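Dehydrogenase (Chromobacterium violaceum, PDB 3Q2I) probably catalyses NAD-dependent oxidation of the sugar ring of UDP-N-acetylglucosaminuronic acid, a step toward 2,3-diacetamido-2,3-dideoxy-D-mannuronic acid. Local coordinates at residues T110-G115 with L334-Y339; S193-L198 with G268-E273; L216-N219 with E223-G226; Y308-K313 with T320-G325. One frame throughout, in Å; residues are numbered along the deposited sequence.

Contact 1: residues T110-G115 with L334-Y339; sequences TRWEDG and LLIAMY
CG1 of Ile336 lies beside its own backbone N (chi1 -65°) and CD1 bends back again (chi2 -65°), which brings the end of the isoleucine up to the start of helix 112-125; from the other side the bond from Trp112 CA to CB points at Ile336, and chi1 of -178° decides where the indole goes from there. The contact joins the two halves of this oxidoreductase: helix 112-125 belongs to the NAD-binding Rossmann fold, helix 325-344 to the C-terminal alpha/beta domain. It is van der Waals packing over a small area, apolar branches against side chain and main chain. Each carbon of Ile336 beyond CB meets something different. Ile336 CG2 lies 3.9 Å from Trp112 CB, and CG1 comes in obliquely beside the indole. The CD1 methyl reaches farthest, settling against main chain where Arg111 holds the N-cap position; Ile336 CD1 is 4.1 Å from Arg111 CA. The indole itself continues along helix 325-344, against Leu329, Leu332 and Glu333, and its NE1 is hydrogen-bonded to Asp353 OD2. Thr110 turns its side chain away from Ile336, with OG1 bonded to the carbonyl of Glu182. A second subunit closes in as well: its Tyr354 packs on Ile336, and the backbone of Trp112 makes hydrogen bonds to that chain. At the tip, Ile336 CD1 stands 3.8 Å from Thr110 O and equally 3.8 Å from Trp112 N.

Contact 2: residues S193-L198 with G268-E273; sequences SHYVDL and GVAVNE. With HP7 ((2S,3S,4R,5R,6R)-5-acetamido-6-[[[(2R,3S,4R,5R)-5-(2,4-dioxopyrimidin-1-yl)-3,4-dihydroxy-oxolan-2-yl]methoxy-hydroxy-phosphoryl]oxy-hydroxy-phosphoryl]oxy-3,4-dihydroxy-oxane-2-carboxylic acid), chain C.
Tyr195 and Val271 approach each other from opposite directions, the phenol reaching out from helix 193-203 and the valine branches coming from the loop. With chi1 at -65°, CG of Tyr195 lies beside its backbone N, and the long ring carries the hydroxyl right up to the loop backbone: Tyr195 OH ends 3.2 Å from Ala270 CA. Val271 CG2 meets the ring obliquely, 3.7 Å from Tyr195 CE1. The valine is not relaxed. Its chi1 of -91° is well off a staggered position, CG2 stands between the backbone N and the carbonyl carbon, and its backbone sits in the left-handed helical region. This loop links antiparallel strands 262-267 and 273-279, where Asn272 and Glu273 both face Gly267 in a classic beta bulge. Asn272 folds its side chain back over the loop, and Ala270 N donates to Asn272 OD1 at 2.9 Å, the donor tilted 19° from the carbonyl plane. On the helix side, Tyr195 lies against Val161 and Val163 of strand 156-164 in the large mixed sheet. The CE2 edge, across the ring from the CE1 that meets Val271, is turned to the bound UDP-sugar, with Tyr195 CE2 4.0 Å from HP7 O7'. Next door, His194 brings its imidazole obliquely to the sugar: His194 CD2 is 3.3 Å from HP7 O3' and 3.4 Å from HP7 C7', while NE2 is hydrogen-bonded to O7N of the bound NADH.

Contact 3: residues L216-N219 with E223-G226; sequences LARN and EDTG
Asp224 sends its side chain from CB straight toward the loop 216-219. CG takes the position between the backbone N and the carbonyl carbon (chi1 60°), and this sets the carboxylate against three successive main-chain N-H groups; Asp224 CG itself is 3.4 Å from Leu216 N. From there the two oxygens divide the work. Asp224 OD1 accepts from Leu216 N at 2.9 Å, met on the syn side and somewhat out of the carboxylate plane. Thr225 OG1 donates to the same Asp224 OD1, also at 2.9 Å, but from above the opposite face. The loop from Leu216 to Asp224 links strands 206-214 and 225-232, neighbours in the antiparallel part of the large sheet, and Asp224 and Thr225 together face Ala214 as a classic beta bulge. The other oxygen, Asp224 OD2, offers its syn lone pair to Ala217 N at 2.9 Å. Arg218 N comes to Asp224 OD2 from another direction, nearly along the C-O axis, in an almost straight bond of 2.9 Å (176° at the hydrogen). Four donors thus grip a buried carboxylate, which would be expected to keep it ionised. Arg218 lays CB and CG beside OD2 and then, in one of two modelled conformers, bends away to bond NE to the carbonyl O of Arg167. Leu216 CD1 packs 3.9 Å from Thr225 CG2, and Tyr157 of a third subunit presses on Ala217 and Thr225.

Contact 4: residues Y308-K313 with T320-G325; sequences YDNVIK and TPETDG
Asn310 has its side-chain amide overlapped by the aliphatic part of Glu322: Glu322 CG sits over one face of the amide, 3.2 Å from Asn310 CG, a tight fit. The asparagine extends from its helix with CG anti to the backbone N (chi1 168°), far enough for both ends of the amide to find the loop backbone. Asn310 ND2 donates to Thr320 O at 2.8 Å; the acceptor lies in the amide plane, although ND2 stands well above the plane of the threonine carbonyl. Asn310 OD1 in turn accepts from Glu322 N at 2.9 Å, the N-H coming from above the C=O plane rather than along a lone pair. So one side chain bridges a carbonyl and an N-H two residues apart, tying helix 304-315 to the loop that leads into helix 325-344, whose N-cap is Asp324. A water extends the link: it donates to Asn310 OD1 at 3.0 Å and accepts from Thr323 N at 2.9 Å. Glu322 bends at chi2 after crossing the amide, and its OE2 forms a salt bridge with Arg137. Pro321 turns from the helix to rest on Phe130 of strand 129-131, the edge of the Rossmann sheet within this chain. One turn apart on helix 304-315, Lys313 NZ and Asp309 OD2 form a salt bridge of 2.7 Å, and Asp309 OD1 pairs with Arg38.

Contact 1 closes the longest loop, and the other three are nested within it. Its helix 325-344 reaches two of them directly: Leu335 CD2 packs on Val196 CG2 of contact 2 at 3.8 Å, and Tyr339 OH makes a probable hydrogen bond of 2.5 Å with Glu223 OE2 of contact 3. The same helix follows the loop of contact 4, although contacts 1 and 4 do not touch. Contact 2 touches both the nucleotide sugar and NADH. The side chain of Thr110 in contact 1 is about 8 Å from NADH. The centres of contacts 1, 2 and 3 lie about 19 to 20 Å from one another, whereas contacts 3 and 4 lie farthest apart, about 34 Å between centres.

Contact 1: residues T110-G115 with L334-Y339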
loop_
_atom_site.group_PDB
_atom_site.type_symbol
_atom_site.label_atom_id
_atom_site.label_comp_id
_atom_site.label_asym_id
_atom_site.label_seq_id
_atom_site.Cartn_x
_atom_site.Cartn_y
_atom_site.Cartn_z
ATOM N N THR A 110 20.919 -19.787 0.189
ATOM C CA THR A 110 20.271 -19.059 -0.923
ATOM C C THR A 110 18.945 -18.443 -0.450
ATOM O O THR A 110 18.285 -17.754 -1.230
ATOM C CB THR A 110 19.991 -19.952 -2.114
ATOM O OG1 THR A 110 19.183 -21.080 -1.731
ATOM C CG2 THR A 110 21.306 -20.477 -2.766
ATOM N N ARG A 111 18.541 -18.794 0.756
ATOM C CA ARG A 111 17.252 -18.354 1.361
ATOM C C ARG A 111 17.501 -17.950 2.790
ATOM O O ARG A 111 18.352 -18.534 3.505
ATOM C CB ARG A 111 16.183 -19.464 1.331
ATOM C CG ARG A 111 15.722 -19.701 -0.075
ATOM C CD ARG A 111 15.365 -21.148 -0.353
ATOM N NE ARG A 111 14.762 -21.274 -1.682
ATOM C CZ ARG A 111 14.118 -22.365 -2.051
ATOM N NH1 ARG A 111 14.052 -23.398 -1.230
ATOM N NH2 ARG A 111 13.591 -22.447 -3.263
ATOM N N TRP A 112 16.799 -16.904 3.225
ATOM C CA TRP A 112 17.104 -16.320 4.512
ATOM C C TRP A 112 16.912 -17.291 5.697
ATOM O O TRP A 112 17.825 -17.440 6.532
ATOM C CB TRP A 112 16.234 -15.071 4.681
ATOM C CG TRP A 112 16.486 -14.338 5.963
ATOM C CD1 TRP A 112 15.532 -14.016 6.912
ATOM C CD2 TRP A 112 17.722 -13.804 6.439
ATOM N NE1 TRP A 112 16.123 -13.326 7.937
ATOM C CE2 TRP A 112 17.451 -13.152 7.664
ATOM C CE3 TRP A 112 19.031 -13.795 5.937
ATOM C CZ2 TRP A 112 18.464 -12.509 8.404
ATOM C CZ3 TRP A 112 20.045 -13.161 6.677
ATOM C CH2 TRP A 112 19.741 -12.541 7.916
ATOM N N GLU A 113 15.758 -17.926 5.771
ATOM C CA GLU A 113 15.528 -18.788 6.951
ATOM C C GLU A 113 16.545 -19.937 6.961
ATOM O O GLU A 113 16.918 -20.366 8.070
ATOM C CB GLU A 113 14.099 -19.346 6.960
ATOM C CG GLU A 113 13.069 -18.255 7.254
ATOM C CD GLU A 113 13.023 -17.816 8.701
ATOM O OE1 GLU A 113 13.530 -18.556 9.590
ATOM O OE2 GLU A 113 12.437 -16.726 8.939
ATOM N N ASP A 114 17.001 -20.384 5.793
ATOM C CA ASP A 114 18.016 -21.483 5.768
ATOM C C ASP A 114 19.332 -20.972 6.408
ATOM O O ASP A 114 20.006 -21.668 7.201
ATOM C CB ASP A 114 18.269 -21.866 4.319
ATOM C CG ASP A 114 17.122 -22.652 3.710
ATOM O OD1 ASP A 114 16.090 -22.826 4.386
ATOM O OD2 ASP A 114 17.275 -23.121 2.567
ATOM N N GLY A 115 19.736 -19.745 6.121
ATOM C CA GLY A 115 20.946 -19.180 6.737
ATOM C C GLY A 115 20.775 -19.125 8.245
ATOM O O GLY A 115 21.699 -19.402 9.006
ATOM N N LEU A 334 21.587 -8.708 3.199
ATOM C CA LEU A 334 21.528 -7.719 2.114
ATOM C C LEU A 334 21.068 -8.353 0.813
ATOM O O LEU A 334 20.283 -7.766 0.084
ATOM C CB LEU A 334 22.878 -7.025 1.908
ATOM C CG LEU A 334 23.190 -5.938 2.906
ATOM C CD1 LEU A 334 24.672 -5.573 2.696
ATOM C CD2 LEU A 334 22.265 -4.740 2.623
ATOM N N LEU A 335 21.606 -9.515 0.442
ATOM C CA LEU A 335 21.246 -10.162 -0.797
ATOM C C LEU A 335 19.759 -10.440 -0.779
ATOM O O LEU A 335 19.065 -10.227 -1.787
ATOM C CB LEU A 335 22.019 -11.489 -0.969
ATOM C CG LEU A 335 23.504 -11.381 -1.302
ATOM C CD1 LEU A 335 24.105 -12.778 -1.138
ATOM C CD2 LEU A 335 23.654 -10.873 -2.723
ATOM N N ILE A 336 19.262 -10.939 0.370
ATOM C CA ILE A 336 17.835 -11.338 0.444
ATOM C C ILE A 336 17.004 -10.051 0.407
ATOM O O ILE A 336 15.982 -10.062 -0.326
ATOM C CB ILE A 336 17.524 -12.154 1.738
ATOM C CG1 ILE A 336 18.318 -13.475 1.649
ATOM C CG2 ILE A 336 16.024 -12.372 1.872
ATOM C CD1 ILE A 336 17.897 -14.402 0.517
ATOM N N ALA A 337 17.468 -8.951 1.010
ATOM C CA ALA A 337 16.677 -7.708 0.901
ATOM C C ALA A 337 16.669 -7.194 -0.548
ATOM O O ALA A 337 15.599 -6.749 -1.030
ATOM C CB ALA A 337 17.290 -6.630 1.782
ATOM N N MET A 338 17.802 -7.300 -1.252
ATOM C CA MET A 338 17.884 -6.876 -2.665
ATOM C C MET A 338 16.933 -7.766 -3.490
ATOM O O MET A 338 16.202 -7.245 -4.350
ATOM C CB MET A 338 19.315 -7.025 -3.247
ATOM C CG MET A 338 20.334 -6.192 -2.504
ATOM S SD MET A 338 21.959 -6.571 -3.246
ATOM C CE MET A 338 22.957 -5.352 -2.418
ATOM N N TYR A 339 16.941 -9.080 -3.254
ATOM C CA TYR A 339 16.039 -9.987 -3.995
ATOM C C TYR A 339 14.560 -9.749 -3.736
ATOM O O TYR A 339 13.786 -9.735 -4.687
ATOM C CB TYR A 339 16.473 -11.459 -3.834
ATOM C CG TYR A 339 17.695 -11.880 -4.627
ATOM C CD1 TYR A 339 18.338 -11.010 -5.508
ATOM C CD2 TYR A 339 18.190 -13.175 -4.477
ATOM C CE1 TYR A 339 19.468 -11.438 -6.260
ATOM C CE2 TYR A 339 19.269 -13.620 -5.251
ATOM C CZ TYR A 339 19.881 -12.749 -6.145
ATOM O OH TYR A 339 20.980 -13.166 -6.928
#

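Contact 2: residues S193-L198 with G268-E273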
loop_
_atom_site.group_PDB
_atom_site.type_symbol
_atom_site.label_atom_id
_atom_site.label_comp_id
_atom_site.label_asym_id
_atom_site.label_seq_id
_atom_site.Cartn_x
_atom_site.Cartn_y
_atom_site.Cartn_z
ATOM N N SER A 193 29.088 -11.770 -5.256
ATOM C CA SER A 193 28.852 -11.808 -3.830
ATOM C C SER A 193 29.998 -11.232 -2.995
ATOM O O SER A 193 29.738 -10.705 -1.930
ATOM C CB SER A 193 28.442 -13.198 -3.332
ATOM O OG SER A 193 29.482 -14.076 -3.684
ATOM N N HIS A 194 31.225 -11.322 -3.482
ATOM C CA HIS A 194 32.362 -10.757 -2.733
ATOM C C HIS A 194 32.358 -9.231 -2.754
ATOM O O HIS A 194 33.101 -8.592 -2.018
ATOM C CB HIS A 194 33.714 -11.300 -3.263
ATOM C CG HIS A 194 33.930 -12.774 -3.066
ATOM N ND1 HIS A 194 34.074 -13.345 -1.822
ATOM C CD2 HIS A 194 34.165 -13.769 -3.955
ATOM C CE1 HIS A 194 34.283 -14.646 -1.947
ATOM N NE2 HIS A 194 34.347 -14.929 -3.236
ATOM N N TYR A 195 31.580 -8.646 -3.674
ATOM C CA TYR A 195 31.424 -7.202 -3.752
ATOM C C TYR A 195 30.215 -6.755 -2.933
ATOM O O TYR A 195 30.280 -5.723 -2.269
ATOM C CB TYR A 195 31.304 -6.749 -5.216
ATOM C CG TYR A 195 32.563 -7.013 -6.019
ATOM C CD1 TYR A 195 33.446 -5.988 -6.360
ATOM C CD2 TYR A 195 32.839 -8.293 -6.473
ATOM C CE1 TYR A 195 34.596 -6.256 -7.083
ATOM C CE2 TYR A 195 34.018 -8.572 -7.193
ATOM C CZ TYR A 195 34.879 -7.534 -7.475
ATOM O OH TYR A 195 36.075 -7.818 -8.154
ATOM N N VAL A 196 29.139 -7.545 -2.940
ATOM C CA VAL A 196 28.028 -7.288 -2.015
ATOM C C VAL A 196 28.570 -7.244 -0.595
ATOM O O VAL A 196 28.155 -6.418 0.241
ATOM C CB VAL A 196 26.867 -8.352 -2.126
ATOM C CG1 VAL A 196 25.821 -8.063 -1.030
ATOM C CG2 VAL A 196 26.285 -8.274 -3.543
ATOM N N ASP A 197 29.517 -8.161 -0.324
ATOM C CA ASP A 197 30.109 -8.235 0.999
ATOM C C ASP A 197 30.692 -6.898 1.433
ATOM O O ASP A 197 30.742 -6.610 2.625
ATOM C CB ASP A 197 31.214 -9.292 0.992
ATOM C CG ASP A 197 31.836 -9.519 2.337
ATOM O OD1 ASP A 197 31.100 -9.785 3.296
ATOM O OD2 ASP A 197 33.090 -9.476 2.413
ATOM N N LEU A 198 31.222 -6.115 0.493
ATOM C CA LEU A 198 31.878 -4.871 0.901
ATOM C C LEU A 198 30.920 -3.842 1.497
ATOM O O LEU A 198 31.327 -2.869 2.117
ATOM C CB LEU A 198 32.569 -4.204 -0.319
ATOM C CG LEU A 198 33.547 -5.163 -1.063
ATOM C CD1 LEU A 198 34.048 -4.527 -2.308
ATOM C CD2 LEU A 198 34.665 -5.646 -0.110
ATOM N N GLY A 268 40.115 -1.792 -11.809
ATOM C CA GLY A 268 40.625 -2.972 -12.495
ATOM C C GLY A 268 39.510 -3.957 -12.762
ATOM O O GLY A 268 38.331 -3.577 -12.619
ATOM N N VAL A 269 39.852 -5.167 -13.181
ATOM C CA VAL A 269 38.843 -6.190 -13.447
ATOM C C VAL A 269 38.337 -6.814 -12.148
ATOM O O VAL A 269 37.323 -7.505 -12.178
ATOM C CB VAL A 269 39.321 -7.311 -14.412
ATOM C CG1 VAL A 269 39.727 -6.707 -15.724
ATOM C CG2 VAL A 269 40.531 -8.018 -13.798
ATOM N N ALA A 270 39.062 -6.608 -11.051
ATOM C CA ALA A 270 38.798 -7.289 -9.782
ATOM C C ALA A 270 39.272 -6.542 -8.526
ATOM O O ALA A 270 40.035 -7.066 -7.702
ATOM C CB ALA A 270 39.342 -8.717 -9.839
ATOM N N VAL A 271 38.865 -5.288 -8.372
ATOM C CA VAL A 271 39.303 -4.436 -7.267
ATOM C C VAL A 271 40.772 -4.631 -6.922
ATOM O O VAL A 271 41.140 -4.769 -5.760
ATOM C CB VAL A 271 38.454 -4.554 -5.976
ATOM C CG1 VAL A 271 37.352 -3.568 -6.000
ATOM C CG2 VAL A 271 38.027 -6.009 -5.644
ATOM N N ASN A 272 41.564 -4.610 -7.978
ATOM C CA ASN A 272 42.990 -4.978 -7.851
ATOM C C ASN A 272 43.933 -3.806 -8.152
ATOM O O ASN A 272 45.163 -3.922 -7.961
ATOM C CB ASN A 272 43.255 -6.150 -8.796
ATOM C CG ASN A 272 42.938 -5.823 -10.247
ATOM O OD1 ASN A 272 41.771 -5.740 -10.652
ATOM N ND2 ASN A 272 43.981 -5.641 -11.059
ATOM N N GLU A 273 43.387 -2.658 -8.542
ATOM C CA GLU A 273 44.217 -1.497 -8.875
ATOM C C GLU A 273 43.751 -0.249 -8.154
ATOM O O GLU A 273 42.661 0.269 -8.424
ATOM C CB GLU A 273 44.166 -1.265 -10.390
ATOM C CG GLU A 273 45.111 -0.203 -10.944
ATOM C CD GLU A 273 44.705 0.240 -12.354
ATOM O OE1 GLU A 273 45.332 1.170 -12.908
ATOM O OE2 GLU A 273 43.741 -0.323 -12.918
HETATM N N1 HP7 C . 34.424 -16.022 -17.797
HETATM C C2 HP7 C . 34.203 -15.584 -19.036
HETATM O O2 HP7 C . 33.500 -16.275 -19.817
HETATM N N3 HP7 C . 34.742 -14.444 -19.479
HETATM C C4 HP7 C . 35.513 -13.703 -18.672
HETATM O O4 HP7 C . 36.041 -12.675 -19.160
HETATM C C5 HP7 C . 35.757 -14.124 -17.362
HETATM C C6 HP7 C . 35.190 -15.323 -16.947
HETATM P PA HP7 C . 36.727 -16.867 -13.267
HETATM P PB HP7 C . 36.670 -16.977 -10.453
HETATM O "O'P" HP7 C . 31.390 -16.934 -11.650
HETATM O "O'Q" HP7 C . 31.351 -18.835 -10.540
HETATM C "C1'" HP7 C . 34.625 -15.507 -9.726
HETATM O O1A HP7 C . 37.260 -15.466 -13.526
HETATM O O1B HP7 C . 37.566 -15.760 -10.450
HETATM C C1C HP7 C . 33.751 -17.253 -17.361
HETATM C "C2'" HP7 C . 34.181 -14.915 -8.376
HETATM N "N2'" HP7 C . 35.339 -14.653 -7.520
HETATM O O2A HP7 C . 37.606 -18.085 -13.346
HETATM O O2B HP7 C . 37.157 -18.354 -10.050
HETATM C C2C HP7 C . 34.555 -18.514 -17.645
HETATM O O2C HP7 C . 33.580 -19.478 -18.060
HETATM C "C3'" HP7 C . 33.228 -15.859 -7.655
HETATM O "O3'" HP7 C . 32.627 -15.084 -6.591
HETATM O O3A HP7 C . 35.932 -16.967 -11.876
HETATM O O3B HP7 C . 35.417 -16.670 -9.452
HETATM C C3C HP7 C . 35.055 -18.925 -16.271
HETATM O O3C HP7 C . 35.199 -20.342 -16.181
HETATM C "C4'" HP7 C . 32.113 -16.350 -8.593
HETATM O "O4'" HP7 C . 31.306 -17.360 -7.998
HETATM C C4C HP7 C . 33.972 -18.438 -15.312
HETATM O O4C HP7 C . 33.638 -17.190 -15.936
HETATM C "C5'" HP7 C . 32.812 -17.035 -9.785
HETATM O "O5'" HP7 C . 33.494 -15.982 -10.460
HETATM C C5C HP7 C . 34.569 -18.144 -13.953
HETATM O O5C HP7 C . 35.468 -17.080 -14.237
HETATM C "C6'" HP7 C . 31.795 -17.658 -10.710
HETATM C "C7'" HP7 C . 35.715 -13.480 -7.013
HETATM O "O7'" HP7 C . 35.088 -12.413 -7.084
HETATM C "C8'" HP7 C . 37.031 -13.492 -6.273
#

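Contact 3: residues L216-N219 with E223-G226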
loop_
_atom_site.group_PDB
_atom_site.type_symbol
_atom_site.label_atom_id
_atom_site.label_comp_id
_atom_site.label_asym_id
_atom_site.label_seq_id
_atom_site.Cartn_x
_atom_site.Cartn_y
_atom_site.Cartn_z
ATOM N N LEU A 216 18.366 -10.553 -18.899
ATOM C CA LEU A 216 18.286 -9.883 -20.203
ATOM C C LEU A 216 18.772 -10.707 -21.389
ATOM O O LEU A 216 18.486 -10.378 -22.551
ATOM C CB LEU A 216 19.004 -8.533 -20.219
ATOM C CG LEU A 216 18.434 -7.615 -19.139
ATOM C CD1 LEU A 216 19.223 -6.306 -19.117
ATOM C CD2 LEU A 216 16.961 -7.279 -19.498
ATOM N N ALA A 217 19.514 -11.773 -21.099
ATOM C CA ALA A 217 20.039 -12.552 -22.248
ATOM C C ALA A 217 20.191 -14.020 -21.962
ATOM O O ALA A 217 20.003 -14.834 -22.858
ATOM C CB ALA A 217 21.353 -12.031 -22.718
ATOM N N ARG A 218 20.589 -14.410 -20.760
ATOM C CA ARG A 218 20.859 -15.834 -20.546
ATOM C C ARG A 218 19.598 -16.659 -20.354
ATOM O O ARG A 218 18.548 -16.135 -19.976
ATOM C CB ARG A 218 21.815 -16.015 -19.370
ATOM C CG ARG A 218 23.124 -15.326 -19.632
ATOM C CD ARG A 218 23.986 -16.082 -20.690
ATOM N NE ARG A 218 25.150 -15.257 -20.972
ATOM C CZ ARG A 218 25.260 -14.411 -21.993
ATOM N NH1 ARG A 218 24.287 -14.358 -22.907
ATOM N NH2 ARG A 218 26.371 -13.699 -22.143
ATOM N N ASN A 219 19.688 -17.950 -20.663
ATOM C CA ASN A 219 18.589 -18.865 -20.479
ATOM C C ASN A 219 18.693 -19.555 -19.122
ATOM O O ASN A 219 19.177 -20.690 -18.985
ATOM C CB ASN A 219 18.569 -19.873 -21.642
ATOM C CG ASN A 219 18.179 -19.202 -22.951
ATOM O OD1 ASN A 219 17.199 -18.453 -23.000
ATOM N ND2 ASN A 219 18.940 -19.470 -24.020
ATOM N N GLU A 223 18.845 -13.633 -12.184
ATOM C CA GLU A 223 19.281 -12.446 -12.902
ATOM C C GLU A 223 20.662 -12.575 -13.494
ATOM O O GLU A 223 21.575 -13.121 -12.837
ATOM C CB GLU A 223 19.139 -11.169 -12.048
ATOM C CG GLU A 223 20.260 -10.921 -10.986
ATOM C CD GLU A 223 20.255 -11.790 -9.749
ATOM O OE1 GLU A 223 19.327 -12.587 -9.522
ATOM O OE2 GLU A 223 21.205 -11.683 -8.923
ATOM N N ASP A 224 20.812 -12.070 -14.714
ATOM C CA ASP A 224 22.128 -11.801 -15.257
ATOM C C ASP A 224 22.591 -10.373 -15.139
ATOM O O ASP A 224 23.751 -10.060 -15.462
ATOM C CB ASP A 224 22.294 -12.355 -16.705
ATOM C CG ASP A 224 21.291 -11.747 -17.684
ATOM O OD1 ASP A 224 20.834 -10.590 -17.467
ATOM O OD2 ASP A 224 20.997 -12.440 -18.681
ATOM N N THR A 225 21.682 -9.487 -14.671
ATOM C CA THR A 225 21.923 -8.043 -14.666
ATOM C C THR A 225 21.131 -7.442 -13.503
ATOM O O THR A 225 20.012 -7.843 -13.268
ATOM C CB THR A 225 21.397 -7.413 -15.990
ATOM O OG1 THR A 225 22.087 -8.030 -17.101
ATOM C CG2 THR A 225 21.621 -5.896 -16.050
ATOM N N GLY A 226 21.691 -6.447 -12.821
ATOM C CA GLY A 226 20.936 -5.839 -11.713
ATOM C C GLY A 226 21.542 -4.538 -11.280
ATOM O O GLY A 226 22.723 -4.276 -11.486
#

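Contact 4: residues Y308-K313 with T320-G325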
loop_
_atom_site.group_PDB
_atom_site.type_symbol
_atom_site.label_atom_id
_atom_site.label_comp_id
_atom_site.label_asym_id
_atom_site.label_seq_id
_atom_site.Cartn_x
_atom_site.Cartn_y
_atom_site.Cartn_z
ATOM N N TYR A 308 42.618 -20.392 5.002
ATOM C CA TYR A 308 42.875 -21.568 5.795
ATOM C C TYR A 308 43.803 -21.303 7.007
ATOM O O TYR A 308 43.608 -21.913 8.047
ATOM C CB TYR A 308 43.453 -22.652 4.886
ATOM C CG TYR A 308 42.397 -23.588 4.393
ATOM C CD1 TYR A 308 42.052 -24.723 5.098
ATOM C CD2 TYR A 308 41.647 -23.265 3.260
ATOM C CE1 TYR A 308 41.060 -25.575 4.668
ATOM C CE2 TYR A 308 40.696 -24.128 2.809
ATOM C CZ TYR A 308 40.343 -25.244 3.519
ATOM O OH TYR A 308 39.381 -26.077 3.009
ATOM N N ASP A 309 44.721 -20.348 6.921
ATOM C CA ASP A 309 45.600 -20.043 8.067
ATOM C C ASP A 309 44.718 -19.563 9.241
ATOM O O ASP A 309 44.902 -20.004 10.372
ATOM C CB ASP A 309 46.589 -18.947 7.673
ATOM C CG ASP A 309 47.504 -18.515 8.820
ATOM O OD1 ASP A 309 48.100 -19.412 9.441
ATOM O OD2 ASP A 309 47.612 -17.307 9.125
ATOM N N ASN A 310 43.737 -18.679 9.005
ATOM C CA ASN A 310 42.856 -18.297 10.112
ATOM C C ASN A 310 42.034 -19.446 10.706
ATOM O O ASN A 310 41.804 -19.481 11.928
ATOM C CB ASN A 310 41.970 -17.090 9.729
ATOM C CG ASN A 310 40.838 -16.854 10.727
ATOM O OD1 ASN A 310 39.681 -17.096 10.408
ATOM N ND2 ASN A 310 41.163 -16.366 11.929
ATOM N N VAL A 311 41.559 -20.368 9.869
ATOM C CA VAL A 311 40.742 -21.471 10.330
ATOM C C VAL A 311 41.614 -22.395 11.193
ATOM O O VAL A 311 41.187 -22.830 12.260
ATOM C CB VAL A 311 40.151 -22.249 9.163
ATOM C CG1 VAL A 311 39.454 -23.524 9.591
ATOM C CG2 VAL A 311 39.172 -21.339 8.347
ATOM N N ILE A 312 42.826 -22.651 10.702
ATOM C CA ILE A 312 43.804 -23.438 11.476
ATOM C C ILE A 312 44.150 -22.780 12.791
ATOM O O ILE A 312 44.020 -23.430 13.820
ATOM C CB ILE A 312 45.056 -23.742 10.618
ATOM C CG1 ILE A 312 44.671 -24.782 9.558
ATOM C CG2 ILE A 312 46.216 -24.352 11.489
ATOM C CD1 ILE A 312 45.607 -24.735 8.356
ATOM N N LYS A 313 44.532 -21.513 12.774
ATOM C CA LYS A 313 44.783 -20.782 14.016
ATOM C C LYS A 313 43.600 -20.817 14.976
ATOM O O LYS A 313 43.755 -21.033 16.187
ATOM C CB LYS A 313 45.247 -19.353 13.762
ATOM C CG LYS A 313 46.596 -19.235 13.074
ATOM C CD LYS A 313 46.898 -17.785 12.791
ATOM C CE LYS A 313 48.405 -17.617 12.751
ATOM N NZ LYS A 313 48.837 -17.043 11.462
ATOM N N THR A 320 40.541 -16.117 16.504
ATOM C CA THR A 320 39.096 -16.304 16.351
ATOM C C THR A 320 38.719 -16.183 14.872
ATOM O O THR A 320 39.470 -15.619 14.081
ATOM C CB THR A 320 38.336 -15.231 17.153
ATOM O OG1 THR A 320 38.680 -13.926 16.683
ATOM C CG2 THR A 320 38.644 -15.298 18.635
ATOM N N PRO A 321 37.523 -16.682 14.488
ATOM C CA PRO A 321 37.194 -16.676 13.063
ATOM C C PRO A 321 37.152 -15.270 12.483
ATOM O O PRO A 321 36.527 -14.374 13.055
ATOM C CB PRO A 321 35.838 -17.410 13.005
ATOM C CG PRO A 321 35.811 -18.271 14.245
ATOM C CD PRO A 321 36.525 -17.412 15.285
ATOM N N GLU A 322 37.741 -15.086 11.311
ATOM C CA GLU A 322 37.593 -13.805 10.643
ATOM C C GLU A 322 36.175 -13.694 10.113
ATOM O O GLU A 322 35.661 -12.587 9.984
ATOM C CB GLU A 322 38.541 -13.675 9.452
ATOM C CG GLU A 322 39.963 -13.840 9.944
ATOM C CD GLU A 322 40.899 -12.797 9.404
ATOM O OE1 GLU A 322 40.793 -12.437 8.208
ATOM O OE2 GLU A 322 41.758 -12.358 10.197
ATOM N N THR A 323 35.628 -14.814 9.697
ATOM C CA THR A 323 34.262 -14.734 9.140
ATOM C C THR A 323 33.469 -15.943 9.553
ATOM O O THR A 323 33.550 -17.003 8.920
ATOM C CB THR A 323 34.285 -14.626 7.605
ATOM O OG1 THR A 323 34.920 -13.397 7.224
ATOM C CG2 THR A 323 32.829 -14.593 7.122
ATOM N N ASP A 324 32.710 -15.837 10.641
ATOM C CA ASP A 324 31.864 -16.942 11.067
ATOM C C ASP A 324 30.457 -16.843 10.460
ATOM O O ASP A 324 30.233 -15.931 9.670
ATOM C CB ASP A 324 31.809 -17.069 12.576
ATOM C CG ASP A 324 31.226 -15.846 13.290
ATOM O OD1 ASP A 324 31.348 -15.797 14.546
ATOM O OD2 ASP A 324 30.664 -14.933 12.659
ATOM N N GLY A 325 29.575 -17.781 10.798
ATOM C CA GLY A 325 28.229 -17.797 10.215
ATOM C C GLY A 325 27.477 -16.507 10.475
ATOM O O GLY A 325 26.799 -15.972 9.559
HETATM O O HOH W 1 36.865 -17.443 9.381
#